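Local coordinates for protein Glucanase/chitosanase (Paenibacillus fukuinensis, PDB 4ZY9) that probably hydrolyses glycosidic bonds in chitosan and glucan, this chain being a chitosan-binding CBM32 module, a beta-sandwich, from the longer enzyme, at residues Ser80-Ser83 / Thr87-Thr90; Leu65-Glu68 / Ser74-Ile77; Thr91-Thr96 / Asp103-Thr108. The protein carries 1 engineered substitution. All blocks are in the same frame, centred on the assembly; numbering follows the deposited sequence. Where two conformers were deposited one is given.

How the contacts relate
All three contacts belong to one beta-sandwich. Contact 2 is the buried one: L65 and W67 of strand 57-67 meet Y75 and I77 of strand 75-80 across the interior, through aromatic and aliphatic groups. Contact 3, about 9 Å away centre to centre, joins the same two sheets nearer their margin through strand 90-95, neighbour of 75-80, and strand 102-107, neighbour of 57-67, and is partly buried and likewise apolar. D103 ties the two together, taking hydrogen bonds from W67 and Y75 of contact 2. Contact 1 lies at the surface in the loop joining strands 75-80 and 90-95; there polar groups and a water predominate, beside one CH-pi contact.

Contact 1 (Ser80-Ser83 / Thr87-Thr90); sequences SNDS and TNWT
D82 reaches across the loop to the backbone of T87 and N88, and a single carboxylate oxygen takes both bonds. OD2 of D82 receives the amide of N88 (N to OD2 2.8 Å) on its syn lone pair in a nearly straight bond, 168° at the hydrogen. The backbone N of T87 lies 2.9 Å from D82 OD2, on the anti side, tilted 30° out of the carboxylate plane. Aspartate suits this place because its short side chain, with CG beside its own backbone N (chi1 -68°), can present one oxygen to two consecutive N-H groups. That ties the returning chain to the outgoing one, and the two donors probably help to stabilise the negative charge.

The hydroxyl of S80 accepts within its own segment, while its CB meets W89 of the other. OG takes the amide of D82 (N to OG 3.1 Å), closing an ST turn, which probably helps to position D82. The hydroxyl lies about equally far, 3.0 Å, from N88 O and D82 OD2; either bond would be weak, and its one proton is not assigned between them. CB of S80 sits over one face of the W89 indole, 3.6 Å above the plane and shifted toward the rim, in a CH-pi contact for which a small side chain leaves room.

The backbone of N88 contributes on two sides. Besides the N-H held by D82, its carbonyl O accepts a hydrogen bond from a water 2.9 Å away, and this water in turn accepts the amide of N81, bridging the two arms.

The whole forms the connection of a beta-hairpin between neighbouring antiparallel strands 75-80 and 90-95. S80 is backbone-bonded to K113, just before strand 114-122, and to Y114, its first residue, while W89 makes a cation-pi contact with R116 of that strand.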
loop_
_atom_site.group_PDB
_atom_site.type_symbol
_atom_site.label_atom_id
_atom_site.label_comp_id
_atom_site.label_asym_id
_atom_site.label_seq_id
_atom_site.Cartn_x
_atom_site.Cartn_y
_atom_site.Cartn_z
ATOM N N SER A 80 -8.691 -0.801 7.791
ATOM C CA SER A 80 -8.995 -0.833 9.253
ATOM C C SER A 80 -9.575 0.522 9.666
ATOM O O SER A 80 -9.098 1.573 9.245
ATOM C CB SER A 80 -7.725 -1.126 10.050
ATOM O OG SER A 80 -7.953 -0.859 11.467
ATOM N N ASN A 81 -10.650 0.458 10.516
ATOM C CA ASN A 81 -11.174 1.632 11.137
ATOM C C ASN A 81 -10.895 1.616 12.649
ATOM O O ASN A 81 -11.585 2.344 13.400
ATOM C CB ASN A 81 -12.677 1.754 10.825
ATOM C CG ASN A 81 -13.134 3.140 11.075
ATOM O OD1 ASN A 81 -12.445 4.120 10.917
ATOM N ND2 ASN A 81 -14.431 3.256 11.430
ATOM N N ASP A 82 -9.840 0.956 13.090
ATOM C CA ASP A 82 -9.360 1.143 14.474
ATOM C C ASP A 82 -8.845 2.570 14.584
ATOM O O ASP A 82 -8.401 3.204 13.667
ATOM C CB ASP A 82 -8.185 0.242 14.691
ATOM C CG ASP A 82 -8.497 -1.248 14.701
ATOM O OD1 ASP A 82 -9.520 -1.697 15.238
ATOM O OD2 ASP A 82 -7.732 -2.058 14.162
ATOM N N SER A 83 -8.950 3.112 15.814
ATOM C CA SER A 83 -8.405 4.436 16.059
ATOM C C SER A 83 -6.894 4.448 16.374
ATOM O O SER A 83 -6.163 5.346 15.910
ATOM C CB SER A 83 -9.099 5.179 17.165
ATOM O OG SER A 83 -9.319 4.314 18.253
ATOM N N THR A 87 -5.046 -3.271 14.151
ATOM C CA THR A 87 -4.947 -4.705 14.342
ATOM C C THR A 87 -6.158 -5.466 13.712
ATOM O O THR A 87 -6.031 -6.697 13.427
ATOM C CB THR A 87 -4.826 -5.095 15.858
ATOM O OG1 THR A 87 -6.024 -4.763 16.459
ATOM C CG2 THR A 87 -3.678 -4.424 16.565
ATOM N N ASN A 88 -7.271 -4.773 13.517
ATOM C CA ASN A 88 -8.456 -5.391 12.933
ATOM C C ASN A 88 -8.535 -4.879 11.479
ATOM O O ASN A 88 -8.796 -3.709 11.239
ATOM C CB ASN A 88 -9.686 -4.976 13.700
ATOM C CG ASN A 88 -9.626 -5.301 15.140
ATOM O OD1 ASN A 88 -9.728 -4.389 16.013
ATOM N ND2 ASN A 88 -9.608 -6.634 15.401
ATOM N N TRP A 89 -8.308 -5.820 10.580
ATOM C CA TRP A 89 -8.157 -5.590 9.125
ATOM C C TRP A 89 -9.238 -6.382 8.400
ATOM O O TRP A 89 -9.517 -7.544 8.754
ATOM C CB TRP A 89 -6.823 -6.022 8.553
ATOM C CG TRP A 89 -5.625 -5.271 9.057
ATOM C CD1 TRP A 89 -4.740 -5.692 10.005
ATOM C CD2 TRP A 89 -5.169 -3.984 8.647
ATOM N NE1 TRP A 89 -3.765 -4.760 10.203
ATOM C CE2 TRP A 89 -3.975 -3.680 9.414
ATOM C CE3 TRP A 89 -5.654 -3.028 7.710
ATOM C CZ2 TRP A 89 -3.261 -2.547 9.249
ATOM C CZ3 TRP A 89 -4.948 -1.883 7.607
ATOM C CH2 TRP A 89 -3.761 -1.578 8.422
ATOM N N THR A 90 -9.881 -5.765 7.407
ATOM C CA THR A 90 -10.766 -6.442 6.469
ATOM C C THR A 90 -10.151 -6.374 5.095
ATOM O O THR A 90 -9.788 -5.274 4.590
ATOM C CB THR A 90 -12.123 -5.772 6.437
ATOM O OG1 THR A 90 -12.760 -5.896 7.741
ATOM C CG2 THR A 90 -13.023 -6.475 5.495
HETATM O O HOH W 1 -11.283 -2.304 11.295
#

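Contact 2 (Leu65-Glu68 / Ser74-Ile77); sequences LNWE and SYTI
L65 and I77 mark the nearest approach of the two backbones, with their CA atoms still 10.3 Å apart. The short strands 65-67 and 75-77 run roughly antiparallel, at 153°, and their axes pass at 12.5 Å, much too far for backbone pairing, so side chains must fill the gap. L65, W67 and Y75 all point into it.

W67 and Y75 form a T-shaped pair: the edge of the indole's six-membered ring is directed at the face of the phenol, with planes 60° apart and centroids separated by 5.6 Å. W67 CZ2 lies 4.0 Å above the Y75 plane, toward its rim. This is sheet-on-sheet packing in the beta-sandwich of CBM32 modules; here W67 and Y75 span the interior between strands 57-67 and 75-80.

The L65 and Y75 side chains come toward each other from opposite directions. CD1 of L65 lies 3.9 Å from Y75 CE1, and equally near the phenol oxygen. The ring comes within range because CG of Y75 is placed between its backbone N and carbonyl carbon (chi1 67°). Tryptophan and tyrosine also bring polar groups into this buried layer, and one acceptor serves both: OD2 of D103, on strand 102-107, accepts hydrogen bonds from W67 NE1 and the Y75 hydroxyl.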
loop_
_atom_site.group_PDB
_atom_site.type_symbol
_atom_site.label_atom_id
_atom_site.label_comp_id
_atom_site.label_asym_id
_atom_site.label_seq_id
_atom_site.Cartn_x
_atom_site.Cartn_y
_atom_site.Cartn_z
ATOM N N LEU A 65 -1.973 1.495 -7.099
ATOM C CA LEU A 65 -0.563 1.132 -6.852
ATOM C C LEU A 65 0.283 1.333 -8.082
ATOM O O LEU A 65 -0.117 0.810 -9.193
ATOM C CB LEU A 65 -0.437 -0.250 -6.397
ATOM C CG LEU A 65 -1.288 -0.658 -5.161
ATOM C CD1 LEU A 65 -1.146 -2.125 -4.855
ATOM C CD2 LEU A 65 -0.882 0.127 -3.920
ATOM N N ASN A 66 1.384 2.026 -7.999
ATOM C CA ASN A 66 2.346 2.112 -9.077
ATOM C C ASN A 66 3.600 1.396 -8.656
ATOM O O ASN A 66 4.397 1.923 -7.849
ATOM C CB ASN A 66 2.626 3.552 -9.400
ATOM C CG ASN A 66 3.695 3.717 -10.507
ATOM O OD1 ASN A 66 4.118 2.801 -11.091
ATOM N ND2 ASN A 66 3.971 4.999 -10.818
ATOM N N TRP A 67 3.715 0.150 -9.057
ATOM C CA TRP A 67 4.838 -0.696 -8.696
ATOM C C TRP A 67 6.120 -0.406 -9.325
ATOM O O TRP A 67 6.147 -0.088 -10.547
ATOM C CB TRP A 67 4.467 -2.141 -9.010
ATOM C CG TRP A 67 3.335 -2.760 -8.221
ATOM C CD1 TRP A 67 2.105 -2.970 -8.614
ATOM C CD2 TRP A 67 3.435 -3.329 -6.905
ATOM N NE1 TRP A 67 1.375 -3.573 -7.642
ATOM C CE2 TRP A 67 2.182 -3.753 -6.556
ATOM C CE3 TRP A 67 4.437 -3.412 -5.897
ATOM C CZ2 TRP A 67 1.930 -4.416 -5.329
ATOM C CZ3 TRP A 67 4.183 -4.055 -4.749
ATOM C CH2 TRP A 67 2.949 -4.498 -4.433
ATOM N N GLU A 68 7.225 -0.545 -8.604
ATOM C CA GLU A 68 8.494 -0.674 -9.220
ATOM C C GLU A 68 8.640 -2.143 -9.750
ATOM O O GLU A 68 7.778 -2.941 -9.574
ATOM C CB GLU A 68 9.551 -0.215 -8.200
ATOM C CG GLU A 68 11.044 -0.091 -8.693
ATOM C CD GLU A 68 11.885 -1.292 -8.406
ATOM O OE1 GLU A 68 11.526 -2.227 -7.679
ATOM O OE2 GLU A 68 13.004 -1.317 -9.005
ATOM N N SER A 74 1.266 -11.970 -5.291
ATOM C CA SER A 74 0.181 -12.214 -4.409
ATOM C C SER A 74 0.093 -11.095 -3.421
ATOM O O SER A 74 1.135 -10.915 -2.736
ATOM C CB SER A 74 0.233 -13.592 -3.658
ATOM O OG SER A 74 0.088 -14.670 -4.563
ATOM N N TYR A 75 -0.999 -10.414 -3.309
ATOM C CA TYR A 75 -1.208 -9.372 -2.256
ATOM C C TYR A 75 -2.619 -9.189 -2.028
ATOM O O TYR A 75 -3.511 -9.595 -2.860
ATOM C CB TYR A 75 -0.534 -8.083 -2.605
ATOM C CG TYR A 75 -1.147 -7.363 -3.821
ATOM C CD1 TYR A 75 -2.085 -6.364 -3.582
ATOM C CD2 TYR A 75 -0.680 -7.557 -5.103
ATOM C CE1 TYR A 75 -2.659 -5.682 -4.667
ATOM C CE2 TYR A 75 -1.176 -6.783 -6.164
ATOM C CZ TYR A 75 -2.140 -5.847 -5.863
ATOM O OH TYR A 75 -2.715 -5.065 -6.876
ATOM N N THR A 76 -2.930 -8.561 -0.914
ATOM C CA THR A 76 -4.272 -8.068 -0.603
ATOM C C THR A 76 -4.234 -6.590 -0.357
ATOM O O THR A 76 -3.158 -6.006 0.000
ATOM C CB THR A 76 -4.870 -8.765 0.674
ATOM O OG1 THR A 76 -3.909 -8.659 1.730
ATOM C CG2 THR A 76 -5.011 -10.341 0.436
ATOM N N ILE A 77 -5.365 -5.978 -0.517
ATOM C CA ILE A 77 -5.657 -4.626 -0.016
ATOM C C ILE A 77 -6.547 -4.768 1.170
ATOM O O ILE A 77 -7.579 -5.473 1.078
ATOM C CB ILE A 77 -6.273 -3.694 -1.100
ATOM C CG1 ILE A 77 -5.412 -3.610 -2.285
ATOM C CG2 ILE A 77 -6.584 -2.341 -0.477
ATOM C CD1 ILE A 77 -4.078 -2.952 -2.019
#

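Contact 3 (Thr91-Thr96 / Asp103-Thr108)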
loop_
_atom_site.group_PDB
_atom_site.type_symbol
_atom_site.label_atom_id
_atom_site.label_comp_id
_atom_site.label_asym_id
_atom_site.label_seq_id
_atom_site.Cartn_x
_atom_site.Cartn_y
_atom_site.Cartn_z
ATOM N N THR A 91 -9.995 -7.534 4.451
ATOM C CA THR A 91 -9.570 -7.593 3.082
ATOM C C THR A 91 -10.604 -7.158 2.116
ATOM O O THR A 91 -11.763 -7.623 2.246
ATOM C CB THR A 91 -9.062 -9.028 2.757
ATOM O OG1 THR A 91 -7.977 -9.227 3.674
ATOM C CG2 THR A 91 -8.734 -9.207 1.325
ATOM N N VAL A 92 -10.285 -6.256 1.241
ATOM C CA VAL A 92 -11.206 -5.784 0.163
ATOM C C VAL A 92 -10.807 -6.225 -1.193
ATOM O O VAL A 92 -11.675 -6.084 -2.122
ATOM C CB VAL A 92 -11.381 -4.270 0.287
ATOM C CG1 VAL A 92 -11.929 -3.919 1.617
ATOM C CG2 VAL A 92 -10.106 -3.532 -0.068
ATOM N N TYR A 93 -9.633 -6.780 -1.359
ATOM C CA TYR A 93 -9.188 -7.203 -2.654
ATOM C C TYR A 93 -8.109 -8.267 -2.456
ATOM O O TYR A 93 -7.225 -8.003 -1.541
ATOM C CB TYR A 93 -8.598 -6.092 -3.522
ATOM C CG TYR A 93 -7.976 -6.523 -4.811
ATOM C CD1 TYR A 93 -8.821 -6.835 -5.894
ATOM C CD2 TYR A 93 -6.668 -6.642 -4.983
ATOM C CE1 TYR A 93 -8.295 -7.228 -7.082
ATOM C CE2 TYR A 93 -6.088 -7.018 -6.195
ATOM C CZ TYR A 93 -6.947 -7.319 -7.257
ATOM O OH TYR A 93 -6.387 -7.710 -8.483
ATOM N N THR A 94 -8.091 -9.338 -3.162
ATOM C CA THR A 94 -7.094 -10.324 -3.161
ATOM C C THR A 94 -6.612 -10.697 -4.572
ATOM O O THR A 94 -7.532 -10.908 -5.470
ATOM C CB THR A 94 -7.521 -11.639 -2.469
ATOM O OG1 THR A 94 -8.034 -11.366 -1.195
ATOM C CG2 THR A 94 -6.495 -12.687 -2.489
ATOM N N THR A 95 -5.333 -10.851 -4.873
ATOM C CA THR A 95 -4.905 -11.461 -6.107
ATOM C C THR A 95 -3.799 -12.383 -5.828
ATOM O O THR A 95 -3.021 -12.238 -4.851
ATOM C CB THR A 95 -4.464 -10.418 -7.136
ATOM O OG1 THR A 95 -4.212 -11.073 -8.337
ATOM C CG2 THR A 95 -3.158 -9.630 -6.716
ATOM N N THR A 96 -3.654 -13.425 -6.677
ATOM C CA THR A 96 -2.486 -14.233 -6.760
ATOM C C THR A 96 -1.836 -14.187 -8.122
ATOM O O THR A 96 -0.914 -14.935 -8.375
ATOM C CB THR A 96 -2.761 -15.688 -6.358
ATOM O OG1 THR A 96 -3.706 -16.219 -7.335
ATOM C CG2 THR A 96 -3.307 -15.781 -4.884
ATOM N N ASP A 103 -1.577 -1.039 -10.805
ATOM C CA ASP A 103 -2.732 -1.812 -10.366
ATOM C C ASP A 103 -3.709 -0.826 -9.880
ATOM O O ASP A 103 -3.333 0.064 -9.099
ATOM C CB ASP A 103 -2.398 -2.804 -9.290
ATOM C CG ASP A 103 -1.587 -3.971 -9.783
ATOM O OD1 ASP A 103 -1.429 -4.165 -11.021
ATOM O OD2 ASP A 103 -1.046 -4.668 -8.857
ATOM N N ASP A 104 -4.947 -0.828 -10.266
ATOM C CA ASP A 104 -5.943 0.181 -9.824
ATOM C C ASP A 104 -7.202 -0.587 -9.479
ATOM O O ASP A 104 -7.734 -1.292 -10.430
ATOM C CB ASP A 104 -6.085 1.239 -10.908
ATOM C CG ASP A 104 -6.837 2.449 -10.476
ATOM O OD1 ASP A 104 -7.580 2.426 -9.509
ATOM O OD2 ASP A 104 -6.805 3.398 -11.220
ATOM N N ILE A 105 -7.651 -0.560 -8.256
ATOM C CA ILE A 105 -8.670 -1.420 -7.709
ATOM C C ILE A 105 -9.740 -0.645 -7.067
ATOM O O ILE A 105 -9.479 0.205 -6.239
ATOM C CB ILE A 105 -8.070 -2.391 -6.649
ATOM C CG1 ILE A 105 -6.841 -3.147 -7.179
ATOM C CG2 ILE A 105 -9.126 -3.308 -6.063
ATOM C CD1 ILE A 105 -5.641 -3.094 -6.276
ATOM N N THR A 106 -11.008 -0.916 -7.457
ATOM C CA THR A 106 -12.182 -0.302 -6.870
ATOM C C THR A 106 -13.020 -1.371 -6.091
ATOM O O THR A 106 -13.085 -2.524 -6.587
ATOM C CB THR A 106 -12.985 0.407 -7.980
ATOM O OG1 THR A 106 -12.262 1.566 -8.398
ATOM C CG2 THR A 106 -14.292 0.916 -7.446
ATOM N N PHE A 107 -13.540 -1.007 -4.984
ATOM C CA PHE A 107 -14.286 -1.915 -4.101
ATOM C C PHE A 107 -15.480 -1.195 -3.518
ATOM O O PHE A 107 -15.590 0.006 -3.606
ATOM C CB PHE A 107 -13.382 -2.550 -3.032
ATOM C CG PHE A 107 -12.405 -1.605 -2.376
ATOM C CD1 PHE A 107 -11.194 -1.375 -2.898
ATOM C CD2 PHE A 107 -12.822 -0.927 -1.297
ATOM C CE1 PHE A 107 -10.354 -0.496 -2.255
ATOM C CE2 PHE A 107 -11.969 -0.042 -0.658
ATOM C CZ PHE A 107 -10.757 0.203 -1.204
ATOM N N THR A 108 -16.398 -1.925 -2.921
ATOM C CA THR A 108 -17.534 -1.296 -2.286
ATOM C C THR A 108 -17.083 -0.418 -1.149
ATOM O O THR A 108 -16.135 -0.815 -0.359
ATOM C CB THR A 108 -18.555 -2.310 -1.774
ATOM O OG1 THR A 108 -17.967 -3.286 -1.011
ATOM C CG2 THR A 108 -19.300 -2.922 -3.032
#
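V92 and F107 make the first of two CH-pi contacts. Methyl CG2 of V92 stands 3.6 Å above the centre of the F107 ring, only 7° off its normal, so it meets all six ring carbons almost evenly. The second has the roles exchanged between segments: CG1 of I105 lies over the middle of the Y93 ring, 4.0 Å from its centroid.

Further apolar contacts widen the second pair. I105 spreads its branches over the phenol, with CG2 3.5 Å from Y93 CD1 at one side and CD1 reaching Y93 CD2, 3.9 Å away, at the other. A branched side chain is well suited to cover a flat ring in this way.

Backbone pairing lies outside the contact, but it explains how adjacent V92 and Y93 can both turn inward. They sit opposite I77 of strand 75-80 in a classic beta bulge, which breaks the alternation of strand 90-95, while I105 and F107 alternate normally on strand 102-107.

The contact is therefore entirely apolar: the cohesion between the sheets here probably comes from dispersion, burial and shape, with methyl and methylene groups seated on aromatic faces.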